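Local coordinates for spore germination lipase LipC (PDB 6NKD), which is a GDSL-family lipolytic hydrolase from a goat rumen metagenome, probably acting as a lipase in spore germination, at residues D126-N138 and P164-K176. Residues are numbered along the deposited sequence; the frame is centred on the assembly and turned at random.
Sequences DTRYLVRLLNLYN and PQIKVIDTYAVFK
From Val131 bonded to Gln165 through Asn135 bonded to Ile169, strands 130-134 and 166-169 run parallel, their axes 4.6 Å apart and inclined by 22°. They are the two strands of a beta-alpha-beta unit joined through helix 144-157, with 166-169 at the edge of this SGNH hydrolase's parallel sheet and 130-134 next inward. On one face Leu133 CD1 meets both methyls of Val168, and Val131 lies beside Ile166. On the other, Arg132, bent at chi2 (78°), curls back so that NH1 donates to Pro164 O at 2.9 Å, with a weak second bond from NH2; the Lys167 chain lies over a guanidinium face and carries its ammonium to Ala205 O.

Past the strands, Asn135 takes over. With CG between backbone N and carbonyl carbon (chi1 60°), its OD1 accepts from Tyr172 N at 3.1 Å and weakly from Thr171 N, while ND2 meets Asp170 OD1 at 3.3 Å from above the carboxylate plane. Asp170, the N-cap of helix 171-175, also accepts weakly from Ala173 N through OD1. Farther along both chains the rings of Tyr137 and Phe175 stack face to face, centroids 4.3 Å apart, and Tyr137 OH is bonded to Val188 O, close to His189, which is probably catalytic. The junction illustrates how one buried amide can tie strand end to helix start, its oxygen serving helix N-H groups and its nitrogen the capping carboxylate.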
ATOM      1  N   ASP A 126       3.293 -38.036  12.052  1.00139.93           N
ATOM      2  CA  ASP A 126       3.953 -36.838  12.565  1.00133.22           C
ATOM      3  C   ASP A 126       3.068 -36.198  13.631  1.00126.23           C
ATOM      4  O   ASP A 126       2.148 -35.438  13.321  1.00122.38           O
ATOM      5  CB  ASP A 126       4.258 -35.863  11.431  1.00131.19           C
ATOM      6  CG  ASP A 126       3.093 -35.697  10.473  1.00129.92           C
ATOM      7  OD1 ASP A 126       2.080 -36.407  10.638  1.00131.03           O
ATOM      8  OD2 ASP A 126       3.193 -34.855   9.556  1.00127.90           O
ATOM      9  N   THR A 127       3.348 -36.518  14.892  1.00124.70           N
ATOM     10  CA  THR A 127       2.750 -35.829  16.026  1.00119.34           C
ATOM     11  C   THR A 127       3.692 -34.791  16.621  1.00114.61           C
ATOM     12  O   THR A 127       3.403 -34.243  17.690  1.00113.19           O
ATOM     13  CB  THR A 127       2.329 -36.834  17.099  1.00122.80           C
ATOM     14  OG1 THR A 127       3.115 -38.026  16.973  1.00128.00           O
ATOM     15  CG2 THR A 127       0.853 -37.179  16.960  1.00122.53           C
ATOM     16  N   ARG A 128       4.806 -34.512  15.951  1.00112.17           N
ATOM     17  CA  ARG A 128       5.795 -33.549  16.410  1.00107.98           C
ATOM     18  C   ARG A 128       5.456 -32.118  16.015  1.00101.09           C
ATOM     19  O   ARG A 128       6.243 -31.209  16.297  1.00 99.31           O
ATOM     20  CB  ARG A 128       7.176 -33.924  15.863  1.00111.42           C
ATOM     21  CG  ARG A 128       8.305 -33.825  16.872  1.00113.89           C
ATOM     22  CD  ARG A 128       9.588 -34.409  16.303  1.00118.63           C
ATOM     23  NE  ARG A 128      10.721 -34.235  17.205  1.00121.43           N
ATOM     24  CZ  ARG A 128      11.124 -35.144  18.088  1.00125.45           C
ATOM     25  NH1 ARG A 128      10.484 -36.300  18.192  1.00127.58           N
ATOM     26  NH2 ARG A 128      12.168 -34.896  18.865  1.00127.54           N
ATOM     27  N   TYR A 129       4.313 -31.899  15.371  1.00 97.56           N
ATOM     28  CA  TYR A 129       3.901 -30.561  14.977  1.00 92.23           C
ATOM     29  C   TYR A 129       3.550 -29.721  16.204  1.00 87.46           C
ATOM     30  O   TYR A 129       3.379 -30.224  17.317  1.00 88.81           O
ATOM     31  CB  TYR A 129       2.717 -30.618  14.008  1.00 92.07           C
ATOM     32  CG  TYR A 129       1.411 -31.163  14.569  1.00 93.40           C
ATOM     33  CD1 TYR A 129       1.394 -32.201  15.495  1.00 96.63           C
ATOM     34  CD2 TYR A 129       0.191 -30.640  14.157  1.00 90.72           C
ATOM     35  CE1 TYR A 129       0.205 -32.695  15.998  1.00 96.95           C
ATOM     36  CE2 TYR A 129      -1.004 -31.130  14.656  1.00 90.81           C
ATOM     37  CZ  TYR A 129      -0.990 -32.156  15.574  1.00 94.24           C
ATOM     38  OH  TYR A 129      -2.174 -32.648  16.073  1.00 95.77           O
ATOM     39  N   LEU A 130       3.442 -28.412  15.981  1.00 82.46           N
ATOM     40  CA  LEU A 130       3.214 -27.452  17.052  1.00 77.97           C
ATOM     41  C   LEU A 130       2.254 -26.380  16.564  1.00 74.21           C
ATOM     42  O   LEU A 130       2.452 -25.812  15.486  1.00 73.50           O
ATOM     43  CB  LEU A 130       4.531 -26.815  17.504  1.00 76.99           C
ATOM     44  CG  LEU A 130       4.759 -26.702  19.009  1.00 76.30           C
ATOM     45  CD1 LEU A 130       4.896 -28.085  19.631  1.00 80.12           C
ATOM     46  CD2 LEU A 130       5.985 -25.853  19.285  1.00 76.73           C
ATOM     47  N   VAL A 131       1.221 -26.103  17.355  1.00 72.39           N
ATOM     48  CA  VAL A 131       0.214 -25.104  17.016  1.00 69.31           C
ATOM     49  C   VAL A 131       0.097 -24.130  18.179  1.00 68.21           C
ATOM     50  O   VAL A 131      -0.165 -24.543  19.315  1.00 69.14           O
ATOM     51  CB  VAL A 131      -1.152 -25.734  16.703  1.00 69.91           C
ATOM     52  CG1 VAL A 131      -2.186 -24.649  16.452  1.00 66.72           C
ATOM     53  CG2 VAL A 131      -1.050 -26.665  15.504  1.00 71.75           C
ATOM     54  N   ARG A 132       0.293 -22.846  17.899  1.00 68.08           N
ATOM     55  CA  ARG A 132       0.132 -21.778  18.881  1.00 66.88           C
ATOM     56  C   ARG A 132      -0.893 -20.792  18.336  1.00 65.42           C
ATOM     57  O   ARG A 132      -0.587 -20.009  17.431  1.00 65.15           O
ATOM     58  CB  ARG A 132       1.462 -21.079  19.169  1.00 65.11           C
ATOM     59  CG  ARG A 132       2.314 -21.729  20.254  1.00 66.63           C
ATOM     60  CD  ARG A 132       3.050 -22.959  19.750  1.00 69.54           C
ATOM     61  NE  ARG A 132       3.954 -23.503  20.762  1.00 72.52           N
ATOM     62  CZ  ARG A 132       3.647 -24.507  21.577  1.00 74.24           C
ATOM     63  NH1 ARG A 132       2.458 -25.088  21.497  1.00 74.10           N
ATOM     64  NH2 ARG A 132       4.531 -24.935  22.468  1.00 76.75           N
ATOM     65  N   LEU A 133      -2.107 -20.832  18.874  1.00 66.11           N
ATOM     66  CA  LEU A 133      -3.163 -19.910  18.479  1.00 66.93           C
ATOM     67  C   LEU A 133      -3.334 -18.846  19.555  1.00 66.22           C
ATOM     68  O   LEU A 133      -3.353 -19.157  20.751  1.00 67.03           O
ATOM     69  CB  LEU A 133      -4.479 -20.652  18.234  1.00 69.19           C
ATOM     70  CG  LEU A 133      -5.016 -21.564  19.336  1.00 72.92           C
ATOM     71  CD1 LEU A 133      -6.066 -20.842  20.167  1.00 75.23           C
ATOM     72  CD2 LEU A 133      -5.579 -22.843  18.743  1.00 73.19           C
ATOM     73  N   LEU A 134      -3.452 -17.595  19.127  1.00 64.69           N
ATOM     74  CA  LEU A 134      -3.492 -16.456  20.031  1.00 64.00           C
ATOM     75  C   LEU A 134      -4.931 -16.018  20.259  1.00 62.11           C
ATOM     76  O   LEU A 134      -5.723 -15.936  19.316  1.00 61.64           O
ATOM     77  CB  LEU A 134      -2.678 -15.289  19.471  1.00 64.49           C
ATOM     78  CG  LEU A 134      -1.233 -15.591  19.073  1.00 67.69           C
ATOM     79  CD1 LEU A 134      -1.135 -15.989  17.605  1.00 68.97           C
ATOM     80  CD2 LEU A 134      -0.342 -14.398  19.374  1.00 68.97           C
ATOM     81  N   ASN A 135      -5.266 -15.735  21.515  1.00 61.58           N
ATOM     82  CA  ASN A 135      -6.608 -15.275  21.824  1.00 59.93           C
ATOM     83  C   ASN A 135      -6.735 -13.785  21.506  1.00 57.27           C
ATOM     84  O   ASN A 135      -5.822 -13.151  20.968  1.00 56.18           O
ATOM     85  CB  ASN A 135      -6.967 -15.582  23.280  1.00 60.33           C
ATOM     86  CG  ASN A 135      -6.027 -14.927  24.285  1.00 60.32           C
ATOM     87  OD1 ASN A 135      -5.368 -13.929  23.997  1.00 60.24           O
ATOM     88  ND2 ASN A 135      -5.975 -15.491  25.486  1.00 61.29           N
ATOM     89  N   LEU A 136      -7.885 -13.218  21.850  1.00 56.26           N
ATOM     90  CA  LEU A 136      -8.181 -11.832  21.531  1.00 54.40           C
ATOM     91  C   LEU A 136      -7.835 -10.922  22.703  1.00 56.04           C
ATOM     92  O   LEU A 136      -8.084 -11.259  23.864  1.00 62.28           O
ATOM     93  CB  LEU A 136      -9.658 -11.672  21.167  1.00 51.97           C
ATOM     94  CG  LEU A 136     -10.150 -12.460  19.952  1.00 51.33           C
ATOM     95  CD1 LEU A 136     -11.641 -12.242  19.746  1.00 51.70           C
ATOM     96  CD2 LEU A 136      -9.369 -12.072  18.706  1.00 50.42           C
ATOM     97  N   TYR A 137      -7.252  -9.774  22.386  1.00 52.44           N
ATOM     98  CA  TYR A 137      -7.054  -8.711  23.358  1.00 52.42           C
ATOM     99  C   TYR A 137      -8.197  -7.706  23.259  1.00 50.33           C
ATOM    100  O   TYR A 137      -8.912  -7.638  22.256  1.00 50.28           O
ATOM    101  CB  TYR A 137      -5.710  -8.012  23.137  1.00 54.16           C
ATOM    102  CG  TYR A 137      -5.540  -7.399  21.762  1.00 52.16           C
ATOM    103  CD1 TYR A 137      -5.980  -6.109  21.492  1.00 50.33           C
ATOM    104  CD2 TYR A 137      -4.929  -8.109  20.736  1.00 52.06           C
ATOM    105  CE1 TYR A 137      -5.824  -5.547  20.241  1.00 50.24           C
ATOM    106  CE2 TYR A 137      -4.767  -7.553  19.480  1.00 51.54           C
ATOM    107  CZ  TYR A 137      -5.217  -6.272  19.239  1.00 50.78           C
ATOM    108  OH  TYR A 137      -5.061  -5.712  17.991  1.00 50.58           O
ATOM    109  N   ASN A 138      -8.364  -6.918  24.320  1.00 48.66           N
ATOM    110  CA  ASN A 138      -9.422  -5.919  24.350  1.00 47.31           C
ATOM    111  C   ASN A 138      -8.833  -4.553  24.030  1.00 46.91           C
ATOM    112  O   ASN A 138      -8.205  -3.935  24.904  1.00 47.18           O
ATOM    113  CB  ASN A 138     -10.114  -5.900  25.716  1.00 47.62           C
ATOM    114  CG  ASN A 138     -11.232  -4.879  25.788  1.00 44.87           C
ATOM    115  OD1 ASN A 138     -11.805  -4.495  24.768  1.00 41.87           O
ATOM    116  ND2 ASN A 138     -11.546  -4.430  26.997  1.00 46.20           N
ATOM    117  N   PRO A 164       1.927 -29.941  25.492  1.00107.30           N
ATOM    118  CA  PRO A 164       2.570 -28.754  24.920  1.00102.39           C
ATOM    119  C   PRO A 164       2.398 -28.635  23.406  1.00 99.74           C
ATOM    120  O   PRO A 164       2.830 -27.638  22.826  1.00 96.24           O
ATOM    121  CB  PRO A 164       4.039 -28.961  25.279  1.00104.55           C
ATOM    122  CG  PRO A 164       4.204 -30.441  25.225  1.00108.87           C
ATOM    123  CD  PRO A 164       2.890 -31.041  25.680  1.00110.23           C
ATOM    124  N   GLN A 165       1.780 -29.640  22.781  1.00100.79           N
ATOM    125  CA  GLN A 165       1.584 -29.606  21.335  1.00 98.30           C
ATOM    126  C   GLN A 165       0.726 -28.415  20.923  1.00 95.07           C
ATOM    127  O   GLN A 165       1.103 -27.638  20.038  1.00 96.49           O
ATOM    128  CB  GLN A 165       0.953 -30.915  20.855  1.00 97.82           C
ATOM    129  CG  GLN A 165       1.900 -32.109  20.836  1.00 99.28           C
ATOM    130  CD  GLN A 165       1.744 -33.012  22.047  1.00 98.41           C
ATOM    131  OE1 GLN A 165       1.419 -32.553  23.142  1.00 96.60           O
ATOM    132  NE2 GLN A 165       1.969 -34.306  21.850  1.00 99.91           N
ATOM    133  N   ILE A 166      -0.431 -28.253  21.558  1.00 89.17           N
ATOM    134  CA  ILE A 166      -1.359 -27.167  21.263  1.00 84.89           C
ATOM    135  C   ILE A 166      -1.412 -26.247  22.472  1.00 83.68           C
ATOM    136  O   ILE A 166      -1.679 -26.699  23.593  1.00 87.07           O
ATOM    137  CB  ILE A 166      -2.760 -27.697  20.916  1.00 84.29           C
ATOM    138  CG1 ILE A 166      -2.664 -28.932  20.015  1.00 86.65           C
ATOM    139  CG2 ILE A 166      -3.589 -26.609  20.250  1.00 79.63           C
ATOM    140  CD1 ILE A 166      -2.039 -28.665  18.666  1.00 86.64           C
ATOM    141  N   LYS A 167      -1.159 -24.960  22.250  1.00 79.09           N
ATOM    142  CA  LYS A 167      -1.184 -23.968  23.314  1.00 76.09           C
ATOM    143  C   LYS A 167      -1.965 -22.746  22.860  1.00 73.63           C
ATOM    144  O   LYS A 167      -1.896 -22.348  21.693  1.00 73.11           O
ATOM    145  CB  LYS A 167       0.232 -23.551  23.738  1.00 74.78           C
ATOM    146  CG  LYS A 167       0.940 -24.555  24.635  1.00 76.54           C
ATOM    147  CD  LYS A 167       2.053 -23.889  25.430  1.00 75.26           C
ATOM    148  CE  LYS A 167       2.628 -24.832  26.472  1.00 78.71           C
ATOM    149  NZ  LYS A 167       3.580 -24.135  27.380  1.00 79.67           N
ATOM    150  N   VAL A 168      -2.712 -22.158  23.789  1.00 73.33           N
ATOM    151  CA  VAL A 168      -3.460 -20.931  23.548  1.00 69.96           C
ATOM    152  C   VAL A 168      -2.684 -19.784  24.179  1.00 69.97           C
ATOM    153  O   VAL A 168      -2.484 -19.756  25.399  1.00 71.77           O
ATOM    154  CB  VAL A 168      -4.885 -21.018  24.117  1.00 68.83           C
ATOM    155  CG1 VAL A 168      -5.661 -19.752  23.797  1.00 65.83           C
ATOM    156  CG2 VAL A 168      -5.597 -22.244  23.569  1.00 69.99           C
ATOM    157  N   ILE A 169      -2.243 -18.843  23.352  1.00 69.12           N
ATOM    158  CA  ILE A 169      -1.396 -17.751  23.818  1.00 68.09           C
ATOM    159  C   ILE A 169      -2.273 -16.655  24.407  1.00 64.72           C
ATOM    160  O   ILE A 169      -3.236 -16.202  23.776  1.00 61.26           O
ATOM    161  CB  ILE A 169      -0.524 -17.218  22.672  1.00 67.62           C
ATOM    162  CG1 ILE A 169       0.284 -18.361  22.054  1.00 68.95           C
ATOM    163  CG2 ILE A 169       0.401 -16.119  23.167  1.00 68.13           C
ATOM    164  CD1 ILE A 169       1.193 -19.075  23.033  1.00 71.08           C
ATOM    165  N   ASP A 170      -1.938 -16.223  25.625  1.00 65.69           N
ATOM    166  CA  ASP A 170      -2.738 -15.235  26.348  1.00 64.28           C
ATOM    167  C   ASP A 170      -2.357 -13.839  25.864  1.00 62.30           C
ATOM    168  O   ASP A 170      -1.641 -13.081  26.526  1.00 63.05           O
ATOM    169  CB  ASP A 170      -2.541 -15.386  27.852  1.00 66.21           C
ATOM    170  CG  ASP A 170      -3.622 -14.690  28.654  1.00 65.21           C
ATOM    171  OD1 ASP A 170      -4.512 -14.059  28.043  1.00 62.60           O
ATOM    172  OD2 ASP A 170      -3.584 -14.778  29.900  1.00 66.88           O
ATOM    173  N   THR A 171      -2.849 -13.498  24.669  1.00 50.62           N
ATOM    174  CA  THR A 171      -2.629 -12.158  24.137  1.00 48.19           C
ATOM    175  C   THR A 171      -3.322 -11.105  24.990  1.00 48.11           C
ATOM    176  O   THR A 171      -2.863  -9.960  25.060  1.00 47.69           O
ATOM    177  CB  THR A 171      -3.131 -12.063  22.695  1.00 45.43           C
ATOM    178  OG1 THR A 171      -3.088 -13.357  22.082  1.00 45.74           O
ATOM    179  CG2 THR A 171      -2.266 -11.101  21.898  1.00 43.66           C
ATOM    180  N   TYR A 172      -4.428 -11.477  25.638  1.00 48.23           N
ATOM    181  CA  TYR A 172      -5.168 -10.535  26.471  1.00 49.13           C
ATOM    182  C   TYR A 172      -4.308 -10.029  27.623  1.00 49.71           C
ATOM    183  O   TYR A 172      -4.266  -8.825  27.900  1.00 47.36           O
ATOM    184  CB  TYR A 172      -6.445 -11.203  26.988  1.00 51.93           C
ATOM    185  CG  TYR A 172      -7.274 -10.359  27.931  1.00 54.33           C
ATOM    186  CD1 TYR A 172      -8.267  -9.514  27.449  1.00 54.30           C
ATOM    187  CD2 TYR A 172      -7.076 -10.421  29.305  1.00 56.10           C
ATOM    188  CE1 TYR A 172      -9.030  -8.747  28.311  1.00 55.81           C
ATOM    189  CE2 TYR A 172      -7.833  -9.658  30.171  1.00 57.23           C
ATOM    190  CZ  TYR A 172      -8.808  -8.823  29.671  1.00 58.09           C
ATOM    191  OH  TYR A 172      -9.562  -8.064  30.537  1.00 61.04           O
ATOM    192  N   ALA A 173      -3.607 -10.941  28.305  1.00 51.28           N
ATOM    193  CA  ALA A 173      -2.760 -10.539  29.423  1.00 51.58           C
ATOM    194  C   ALA A 173      -1.581  -9.690  28.965  1.00 50.91           C
ATOM    195  O   ALA A 173      -1.087  -8.854  29.731  1.00 52.08           O
ATOM    196  CB  ALA A 173      -2.259 -11.770  30.177  1.00 52.20           C
ATOM    197  N   VAL A 174      -1.115  -9.890  27.730  1.00 49.00           N
ATOM    198  CA  VAL A 174      -0.010  -9.090  27.212  1.00 47.72           C
ATOM    199  C   VAL A 174      -0.432  -7.635  27.059  1.00 47.64           C
ATOM    200  O   VAL A 174       0.310  -6.714  27.422  1.00 48.35           O
ATOM    201  CB  VAL A 174       0.493  -9.676  25.878  1.00 46.55           C
ATOM    202  CG1 VAL A 174       1.413  -8.695  25.172  1.00 44.77           C
ATOM    203  CG2 VAL A 174       1.207 -10.996  26.112  1.00 47.24           C
ATOM    204  N   PHE A 175      -1.638  -7.406  26.541  1.00 46.86           N
ATOM    205  CA  PHE A 175      -2.086  -6.064  26.200  1.00 46.77           C
ATOM    206  C   PHE A 175      -2.807  -5.346  27.333  1.00 48.96           C
ATOM    207  O   PHE A 175      -2.937  -4.118  27.274  1.00 49.72           O
ATOM    208  CB  PHE A 175      -3.012  -6.115  24.980  1.00 47.06           C
ATOM    209  CG  PHE A 175      -2.284  -6.202  23.671  1.00 47.31           C
ATOM    210  CD1 PHE A 175      -2.235  -5.110  22.820  1.00 46.84           C
ATOM    211  CD2 PHE A 175      -1.644  -7.371  23.292  1.00 48.62           C
ATOM    212  CE1 PHE A 175      -1.569  -5.183  21.613  1.00 47.48           C
ATOM    213  CE2 PHE A 175      -0.974  -7.450  22.087  1.00 47.94           C
ATOM    214  CZ  PHE A 175      -0.936  -6.356  21.246  1.00 47.96           C
ATOM    215  N   LYS A 176      -3.279  -6.062  28.352  1.00 50.68           N
ATOM    216  CA  LYS A 176      -4.088  -5.430  29.389  1.00 53.04           C
ATOM    217  C   LYS A 176      -3.243  -4.450  30.193  1.00 54.45           C
ATOM    218  O   LYS A 176      -2.209  -4.823  30.756  1.00 55.66           O
ATOM    219  CB  LYS A 176      -4.710  -6.478  30.307  1.00 55.37           C
ATOM    220  CG  LYS A 176      -5.769  -5.899  31.241  1.00 57.89           C
ATOM    221  CD  LYS A 176      -6.470  -6.979  32.046  1.00 62.20           C
ATOM    222  CE  LYS A 176      -7.651  -6.410  32.819  1.00 66.43           C
ATOM    223  NZ  LYS A 176      -8.347  -7.453  33.623  1.00 71.06           N
TER
HETATM  224  O   HOH W   1      -5.949  -7.200  26.446  1.00 35.00           O